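Local coordinates for putative uncharacterized protein Smu.1393c (Streptococcus mutans, PDB 4L9A), which probably hydrolyses carboxylic esters as an enzyme of the alpha/beta hydrolase fold, at residues Tyr177-Phe186 with Gln266-Glu274; Gly51-Phe59 with Gln193-Gln202. One frame throughout, in Å; residues are numbered along the deposited sequence.

In the fold
From the N terminus the chain forms the first strands, and strand 43-47 runs into the loop and short helix of 51-59. The central strands follow. The chain then leaves the sheet after strand 134-141 for a largely helical insertion, which holds helices 171-185 and 188-206. Contact 2 closes a loop of 133 residues by bringing 193-202 back onto 51-59. Contact 1 closes one of 79 residues, from 177-186 to 266-274 beyond the last strand, 260-263. The two loops cross, because their segments alternate. Both contacts tie the insertion to the loops and short helices that follow strands 43-47 and 260-263. Asn58 OD1 joins them, with probable hydrogen bonds from His271 and Trp272.

Contact 1 (Tyr177-Phe186 with Gln266-Glu274)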
# COMPACT_ATOMS: atom_id res chain seq x y z
N TYR A 177 1.39 11.80 16.21
CA TYR A 177 0.69 10.52 16.30
C TYR A 177 1.42 9.45 15.49
O TYR A 177 1.63 8.34 15.98
CB TYR A 177 -0.76 10.67 15.82
CG TYR A 177 -1.52 9.37 15.73
CD1 TYR A 177 -2.17 8.84 16.85
CD2 TYR A 177 -1.63 8.69 14.52
CE1 TYR A 177 -2.89 7.65 16.75
CE2 TYR A 177 -2.34 7.52 14.42
CZ TYR A 177 -2.97 6.99 15.53
OH TYR A 177 -3.68 5.81 15.42
N LEU A 178 1.82 9.78 14.26
CA LEU A 178 2.59 8.84 13.45
C LEU A 178 3.96 8.54 14.04
O LEU A 178 4.40 7.39 14.03
CB LEU A 178 2.74 9.36 12.02
CG LEU A 178 1.43 9.40 11.25
CD1 LEU A 178 1.64 10.05 9.89
CD2 LEU A 178 0.84 7.99 11.11
N LYS A 179 4.62 9.58 14.55
CA LYS A 179 5.92 9.43 15.20
C LYS A 179 5.85 8.48 16.38
O LYS A 179 6.70 7.61 16.53
CB LYS A 179 6.46 10.79 15.66
CG LYS A 179 7.02 11.69 14.56
CD LYS A 179 8.54 11.79 14.65
CE LYS A 179 9.17 12.43 13.41
NZ LYS A 179 8.81 13.87 13.24
N ASP A 180 4.85 8.67 17.24
CA ASP A 180 4.68 7.80 18.42
C ASP A 180 4.39 6.36 17.99
O ASP A 180 4.95 5.41 18.54
CB ASP A 180 3.55 8.30 19.33
CG ASP A 180 3.92 9.59 20.04
OD1 ASP A 180 5.13 9.91 20.12
OD2 ASP A 180 3.00 10.30 20.52
N LEU A 181 3.53 6.22 17.00
CA LEU A 181 3.11 4.91 16.54
C LEU A 181 4.30 4.16 15.93
O LEU A 181 4.58 3.01 16.31
CB LEU A 181 2.00 5.07 15.50
CG LEU A 181 1.08 3.88 15.28
CD1 LEU A 181 0.43 3.48 16.59
CD2 LEU A 181 0.03 4.20 14.22
N SER A 182 5.00 4.80 15.00
CA SER A 182 6.15 4.17 14.34
C SER A 182 7.28 3.89 15.33
O SER A 182 7.97 2.87 15.22
CB SER A 182 6.65 5.03 13.16
OG SER A 182 7.01 6.33 13.58
N ARG A 183 7.46 4.79 16.29
CA ARG A 183 8.47 4.62 17.33
C ARG A 183 8.25 3.32 18.12
O ARG A 183 9.21 2.64 18.51
CB ARG A 183 8.46 5.83 18.28
CG ARG A 183 9.76 6.05 19.06
CD ARG A 183 9.75 7.36 19.84
NE ARG A 183 10.84 8.25 19.42
CZ ARG A 183 10.66 9.46 18.90
NH1 ARG A 183 9.44 9.96 18.73
NH2 ARG A 183 11.72 10.18 18.54
N SER A 184 6.99 2.96 18.34
CA SER A 184 6.67 1.76 19.11
C SER A 184 6.89 0.48 18.31
O SER A 184 7.09 -0.58 18.89
CB SER A 184 5.22 1.82 19.60
OG SER A 184 5.01 2.91 20.47
N HIS A 185 6.86 0.58 16.99
CA HIS A 185 6.85 -0.63 16.18
C HIS A 185 8.09 -0.87 15.32
O HIS A 185 8.19 -1.90 14.66
CB HIS A 185 5.58 -0.68 15.33
CG HIS A 185 4.32 -0.70 16.14
ND1 HIS A 185 4.08 -1.68 17.08
CD2 HIS A 185 3.25 0.13 16.17
CE1 HIS A 185 2.91 -1.45 17.66
NE2 HIS A 185 2.39 -0.36 17.12
N PHE A 186 9.02 0.08 15.32
CA PHE A 186 10.25 -0.09 14.54
C PHE A 186 11.46 -0.00 15.47
O PHE A 186 11.38 0.60 16.53
CB PHE A 186 10.38 0.98 13.46
CG PHE A 186 9.47 0.79 12.28
CD1 PHE A 186 9.82 -0.06 11.24
CD2 PHE A 186 8.28 1.50 12.18
CE1 PHE A 186 8.98 -0.22 10.13
CE2 PHE A 186 7.45 1.35 11.09
CZ PHE A 186 7.80 0.49 10.06
N GLN A 266 -5.02 -2.19 16.77
CA GLN A 266 -5.68 -1.08 17.45
C GLN A 266 -5.59 0.21 16.64
O GLN A 266 -6.03 1.26 17.09
CB GLN A 266 -5.07 -0.86 18.83
CG GLN A 266 -4.02 -1.88 19.21
CD GLN A 266 -4.62 -3.11 19.83
OE1 GLN A 266 -5.84 -3.26 19.88
NE2 GLN A 266 -3.76 -4.01 20.31
N HIS A 267 -4.99 0.12 15.46
CA HIS A 267 -4.83 1.29 14.61
C HIS A 267 -4.78 0.91 13.13
O HIS A 267 -4.86 -0.26 12.77
CB HIS A 267 -3.57 2.07 15.00
CG HIS A 267 -2.33 1.23 15.03
ND1 HIS A 267 -1.60 0.95 13.90
CD2 HIS A 267 -1.71 0.60 16.05
CE1 HIS A 267 -0.57 0.19 14.22
NE2 HIS A 267 -0.61 -0.03 15.52
N HIS A 268 -4.65 1.92 12.28
CA HIS A 268 -4.72 1.75 10.83
C HIS A 268 -3.46 1.13 10.23
O HIS A 268 -3.48 0.62 9.11
CB HIS A 268 -4.99 3.13 10.22
CG HIS A 268 -5.19 3.14 8.74
ND1 HIS A 268 -6.03 2.27 8.08
CD2 HIS A 268 -4.70 3.98 7.78
CE1 HIS A 268 -6.03 2.55 6.79
NE2 HIS A 268 -5.24 3.59 6.58
N TYR A 269 -2.36 1.17 10.98
CA TYR A 269 -1.06 0.80 10.42
C TYR A 269 -0.65 -0.63 10.77
O TYR A 269 0.36 -0.86 11.45
CB TYR A 269 0.02 1.82 10.83
CG TYR A 269 -0.13 3.15 10.11
CD1 TYR A 269 -1.07 4.09 10.51
CD2 TYR A 269 0.65 3.44 8.99
CE1 TYR A 269 -1.21 5.31 9.83
CE2 TYR A 269 0.51 4.64 8.30
CZ TYR A 269 -0.42 5.57 8.73
OH TYR A 269 -0.55 6.75 8.05
N LEU A 270 -1.44 -1.58 10.29
CA LEU A 270 -1.27 -2.98 10.68
C LEU A 270 0.01 -3.56 10.09
O LEU A 270 0.60 -4.47 10.67
CB LEU A 270 -2.50 -3.80 10.25
CG LEU A 270 -3.81 -3.25 10.83
CD1 LEU A 270 -5.01 -4.14 10.43
CD2 LEU A 270 -3.71 -3.12 12.35
N HIS A 271 0.45 -3.02 8.96
CA HIS A 271 1.72 -3.45 8.36
C HIS A 271 2.93 -3.06 9.20
O HIS A 271 4.01 -3.59 8.99
CB HIS A 271 1.89 -2.91 6.95
CG HIS A 271 1.87 -1.42 6.87
ND1 HIS A 271 0.79 -0.67 7.27
CD2 HIS A 271 2.80 -0.53 6.43
CE1 HIS A 271 1.05 0.62 7.08
NE2 HIS A 271 2.27 0.72 6.58
N TRP A 272 2.74 -2.16 10.15
CA TRP A 272 3.78 -1.86 11.13
C TRP A 272 3.76 -2.78 12.34
O TRP A 272 4.81 -3.21 12.83
CB TRP A 272 3.63 -0.43 11.64
CG TRP A 272 3.93 0.63 10.63
CD1 TRP A 272 4.36 0.44 9.34
CD2 TRP A 272 3.81 2.04 10.82
NE1 TRP A 272 4.51 1.66 8.72
CE2 TRP A 272 4.18 2.66 9.60
CE3 TRP A 272 3.43 2.85 11.90
CZ2 TRP A 272 4.20 4.05 9.45
CZ3 TRP A 272 3.45 4.23 11.75
CH2 TRP A 272 3.82 4.81 10.52
N SER A 273 2.56 -3.05 12.85
CA SER A 273 2.40 -3.64 14.18
C SER A 273 1.97 -5.12 14.22
O SER A 273 2.09 -5.78 15.26
CB SER A 273 1.37 -2.82 14.98
OG SER A 273 0.12 -2.81 14.31
N GLU A 274 1.44 -5.63 13.12
CA GLU A 274 0.87 -6.98 13.16
C GLU A 274 1.58 -7.97 12.24
O GLU A 274 0.95 -8.89 11.70
CB GLU A 274 -0.63 -6.92 12.85
CG GLU A 274 -1.44 -6.03 13.81
CD GLU A 274 -1.34 -6.49 15.25
OE1 GLU A 274 -1.25 -7.71 15.50
OE2 GLU A 274 -1.35 -5.62 16.15
O HOH W 1 -4.71 4.84 12.91
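Trp272 reaches from the short helix 270-273 into helix 171-185 as a knob among Leu178, Leu181, Ser182 and His185. Its six-membered ring lies close to the helix backbone, and CZ3 comes within 3.6 Å of Ser182 CB. CG points away from the carbonyl carbon (chi1 -69°), which sends the indole toward the helix.

Aromatic contacts follow. Phe186 turns its edge to one face of the indole, with Phe186 CZ 3.5 Å from Trp272 CD1 and the planes at 70°. Tyr269 CD2 lies over the opposite face, toward its rim. Two CH-pi contacts lie further along. Ser273 CB sits over the centre of the His185 ring, 3.4 Å from the centroid. Leu181 CD1 lies over a face of the His267 ring, 3.8 Å from its centroid.

The apolar contacts come from the leucine branches. Leu181 CD2 is 3.9 Å from Tyr269 CD1. Leu178 CD2 touches the phenol end of Tyr269 at CE1, CZ and OH, and the two side chains cross at about a right angle.

The clear polar bonds are within a segment, through water or to residues outside both segments. Tyr269 N donates to His267 ND1 (3.0 Å), nearly in the ring plane, which helps fix the rotation of that imidazole. A water links Tyr177 OH to His268 N. The loop after the last strand carries the catalytic histidine in this fold, and His268, bonded through ND1 to Glu142, would fit that role.

The contact is thus mainly aromatic and apolar, with no clear direct hydrogen bond between the segments. Its polar atoms are held instead by that water, by Asn58 at Trp272 NE1, and by Asn61 at the carbonyls of His185 and Trp272.

Contact 2 (Gly51-Phe59 with Gln193-Gln202); sequences GFFSTADNF and QLWRGYDYCQ
Phe52 and Tyr198 meet through contrasting first torsions. Phe52 places CG beside its own backbone N (chi1 -65°), whereas Tyr198 extends its ring away from N (chi1 -177°). Phe52 CD2 thereby comes over one face of the Tyr198 ring, 3.7 Å from Tyr198 CZ. Trp195 CZ3 lies over the opposite face.

Phe53 completes the aromatic cluster. It directs its edge at the face of the Trp195 ring in a T-shaped pair, with planes at 85° and Phe53 CE1 3.8 Å from Trp195 CH2. Leu194 packs against the Phe53 ring, its CG 3.6 Å from Phe53 CD1. Cys201 SG approaches the Phe52 ring obliquely, 4.3 Å from the centroid. Gln202 NE2 comes to the edge of that ring, 3.5 Å from Phe52 CE2, while Gln202 OE1 is hydrogen-bonded to Gln209 NE2.

The polar side is built on water. Asp57 OD2 accepts from two waters, one at 2.6 Å. That water also bridges to Gln193 O and Gln193 NE2. The other joins Ser54 N and Leu194 O.

Trp195 NE1 bonds back to Ser182 on helix 171-185, which ties the two insertion helices together. In relatives the loop after strand 43-47 commonly helps form the oxyanion hole. No direct hydrogen bond spans the segments: rings and Leu194 join helix 188-206 to this loop, and waters satisfy Asp57 and the facing backbone atoms.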
# COMPACT_ATOMS: atom_id res chain seq x y z
N GLY A 51 0.56 9.12 2.04
CA GLY A 51 1.55 9.44 3.04
C GLY A 51 2.85 9.74 2.34
O GLY A 51 2.92 9.64 1.12
N PHE A 52 3.86 10.11 3.12
CA PHE A 52 5.14 10.56 2.56
C PHE A 52 6.23 9.53 2.77
O PHE A 52 7.34 9.70 2.29
CB PHE A 52 5.59 11.87 3.21
CG PHE A 52 4.70 13.04 2.93
CD1 PHE A 52 3.77 13.00 1.91
CD2 PHE A 52 4.81 14.20 3.70
CE1 PHE A 52 2.94 14.08 1.66
CE2 PHE A 52 3.99 15.29 3.45
CZ PHE A 52 3.05 15.23 2.44
N PHE A 53 5.94 8.46 3.51
CA PHE A 53 6.96 7.45 3.75
C PHE A 53 7.36 6.73 2.45
O PHE A 53 6.53 6.47 1.59
CB PHE A 53 6.47 6.40 4.75
CG PHE A 53 5.96 6.97 6.04
CD1 PHE A 53 6.79 7.71 6.87
CD2 PHE A 53 4.65 6.76 6.43
CE1 PHE A 53 6.33 8.22 8.06
CE2 PHE A 53 4.16 7.28 7.64
CZ PHE A 53 5.00 8.01 8.45
N SER A 54 8.63 6.38 2.33
CA SER A 54 9.07 5.55 1.20
C SER A 54 8.61 4.13 1.48
O SER A 54 8.53 3.71 2.63
CB SER A 54 10.60 5.61 1.02
OG SER A 54 10.98 4.98 -0.19
N THR A 55 8.32 3.37 0.43
CA THR A 55 7.55 2.14 0.59
C THR A 55 8.34 1.02 1.24
O THR A 55 7.83 0.32 2.12
CB THR A 55 6.93 1.69 -0.75
OG1 THR A 55 5.98 2.67 -1.16
CG2 THR A 55 6.23 0.33 -0.62
N ALA A 56 9.61 0.86 0.85
CA ALA A 56 10.43 -0.16 1.48
C ALA A 56 10.58 0.08 3.00
O ALA A 56 10.55 -0.87 3.78
CB ALA A 56 11.81 -0.23 0.81
N ASP A 57 10.74 1.34 3.38
CA ASP A 57 10.83 1.72 4.80
C ASP A 57 9.50 1.41 5.48
O ASP A 57 9.45 0.86 6.59
CB ASP A 57 11.09 3.22 4.93
CG ASP A 57 12.44 3.66 4.38
OD1 ASP A 57 13.36 2.82 4.35
OD2 ASP A 57 12.59 4.85 4.00
N ASN A 58 8.43 1.82 4.81
CA ASN A 58 7.07 1.67 5.32
C ASN A 58 6.77 0.20 5.66
O ASN A 58 6.17 -0.10 6.69
CB ASN A 58 6.09 2.21 4.25
CG ASN A 58 4.65 2.35 4.76
OD1 ASN A 58 4.40 2.41 5.95
ND2 ASN A 58 3.70 2.42 3.82
N PHE A 59 7.23 -0.71 4.80
CA PHE A 59 6.93 -2.13 4.93
C PHE A 59 8.10 -2.96 5.47
O PHE A 59 8.12 -4.18 5.32
CB PHE A 59 6.49 -2.68 3.57
CG PHE A 59 5.08 -2.32 3.20
CD1 PHE A 59 4.00 -3.07 3.68
CD2 PHE A 59 4.82 -1.24 2.36
CE1 PHE A 59 2.69 -2.73 3.34
CE2 PHE A 59 3.50 -0.89 2.02
CZ PHE A 59 2.44 -1.64 2.51
N GLN A 193 15.20 5.86 9.75
CA GLN A 193 15.23 5.72 8.30
C GLN A 193 13.83 6.05 7.74
O GLN A 193 13.69 6.86 6.82
CB GLN A 193 15.70 4.32 7.89
CG GLN A 193 16.10 4.20 6.42
CD GLN A 193 17.29 5.09 6.04
OE1 GLN A 193 18.26 5.20 6.80
NE2 GLN A 193 17.22 5.73 4.88
N LEU A 194 12.80 5.46 8.32
CA LEU A 194 11.42 5.79 7.94
C LEU A 194 11.23 7.31 7.90
O LEU A 194 10.68 7.84 6.94
CB LEU A 194 10.43 5.18 8.93
CG LEU A 194 8.94 5.37 8.62
CD1 LEU A 194 8.54 4.57 7.39
CD2 LEU A 194 8.08 4.96 9.83
N TRP A 195 11.68 8.01 8.93
CA TRP A 195 11.44 9.45 8.98
C TRP A 195 12.38 10.26 8.08
O TRP A 195 12.03 11.37 7.67
CB TRP A 195 11.39 9.97 10.43
CG TRP A 195 10.10 9.52 11.08
CD1 TRP A 195 9.92 8.45 11.90
CD2 TRP A 195 8.79 10.08 10.86
NE1 TRP A 195 8.59 8.33 12.24
CE2 TRP A 195 7.88 9.32 11.62
CE3 TRP A 195 8.31 11.17 10.12
CZ2 TRP A 195 6.51 9.61 11.65
CZ3 TRP A 195 6.96 11.45 10.15
CH2 TRP A 195 6.08 10.68 10.92
N ARG A 196 13.54 9.70 7.75
CA ARG A 196 14.41 10.35 6.76
C ARG A 196 13.69 10.46 5.42
O ARG A 196 13.78 11.47 4.74
CB ARG A 196 15.74 9.63 6.61
CG ARG A 196 16.70 9.86 7.74
CD ARG A 196 18.06 9.23 7.47
NE ARG A 196 18.91 9.33 8.66
CZ ARG A 196 19.24 8.30 9.44
NH1 ARG A 196 18.80 7.07 9.14
NH2 ARG A 196 20.00 8.49 10.50
N GLY A 197 12.96 9.41 5.04
CA GLY A 197 12.20 9.45 3.80
C GLY A 197 11.04 10.44 3.83
O GLY A 197 10.83 11.21 2.89
N TYR A 198 10.28 10.41 4.92
CA TYR A 198 9.22 11.39 5.13
C TYR A 198 9.75 12.81 4.98
O TYR A 198 9.19 13.63 4.26
CB TYR A 198 8.63 11.23 6.54
CG TYR A 198 7.47 12.16 6.82
CD1 TYR A 198 7.69 13.48 7.15
CD2 TYR A 198 6.16 11.70 6.74
CE1 TYR A 198 6.63 14.33 7.40
CE2 TYR A 198 5.10 12.54 6.98
CZ TYR A 198 5.34 13.85 7.32
OH TYR A 198 4.29 14.70 7.57
N ASP A 199 10.83 13.10 5.70
CA ASP A 199 11.37 14.45 5.76
C ASP A 199 11.96 14.88 4.40
O ASP A 199 11.90 16.05 4.02
CB ASP A 199 12.44 14.55 6.85
CG ASP A 199 11.87 14.41 8.26
OD1 ASP A 199 10.65 14.62 8.44
OD2 ASP A 199 12.65 14.11 9.19
N TYR A 200 12.53 13.92 3.67
CA TYR A 200 13.08 14.22 2.35
C TYR A 200 11.92 14.57 1.43
O TYR A 200 11.95 15.58 0.73
CB TYR A 200 13.83 13.01 1.80
CG TYR A 200 14.14 13.08 0.32
CD1 TYR A 200 13.26 12.57 -0.62
CD2 TYR A 200 15.33 13.65 -0.12
CE1 TYR A 200 13.55 12.63 -1.97
CE2 TYR A 200 15.64 13.71 -1.47
CZ TYR A 200 14.75 13.20 -2.39
OH TYR A 200 15.05 13.27 -3.72
N CYS A 201 10.88 13.74 1.45
CA CYS A 201 9.68 14.00 0.66
C CYS A 201 9.07 15.38 0.97
O CYS A 201 8.78 16.17 0.06
CB CYS A 201 8.64 12.90 0.91
SG CYS A 201 7.13 13.16 -0.02
N GLN A 202 8.86 15.67 2.25
CA GLN A 202 8.26 16.94 2.63
C GLN A 202 9.11 18.13 2.19
O GLN A 202 8.59 19.17 1.78
CB GLN A 202 8.03 17.01 4.14
CG GLN A 202 7.54 18.40 4.61
CD GLN A 202 6.10 18.68 4.18
OE1 GLN A 202 5.86 19.32 3.14
NE2 GLN A 202 5.15 18.20 4.97
O HOH W 2 10.47 6.62 4.56
O HOH W 3 14.67 6.47 4.06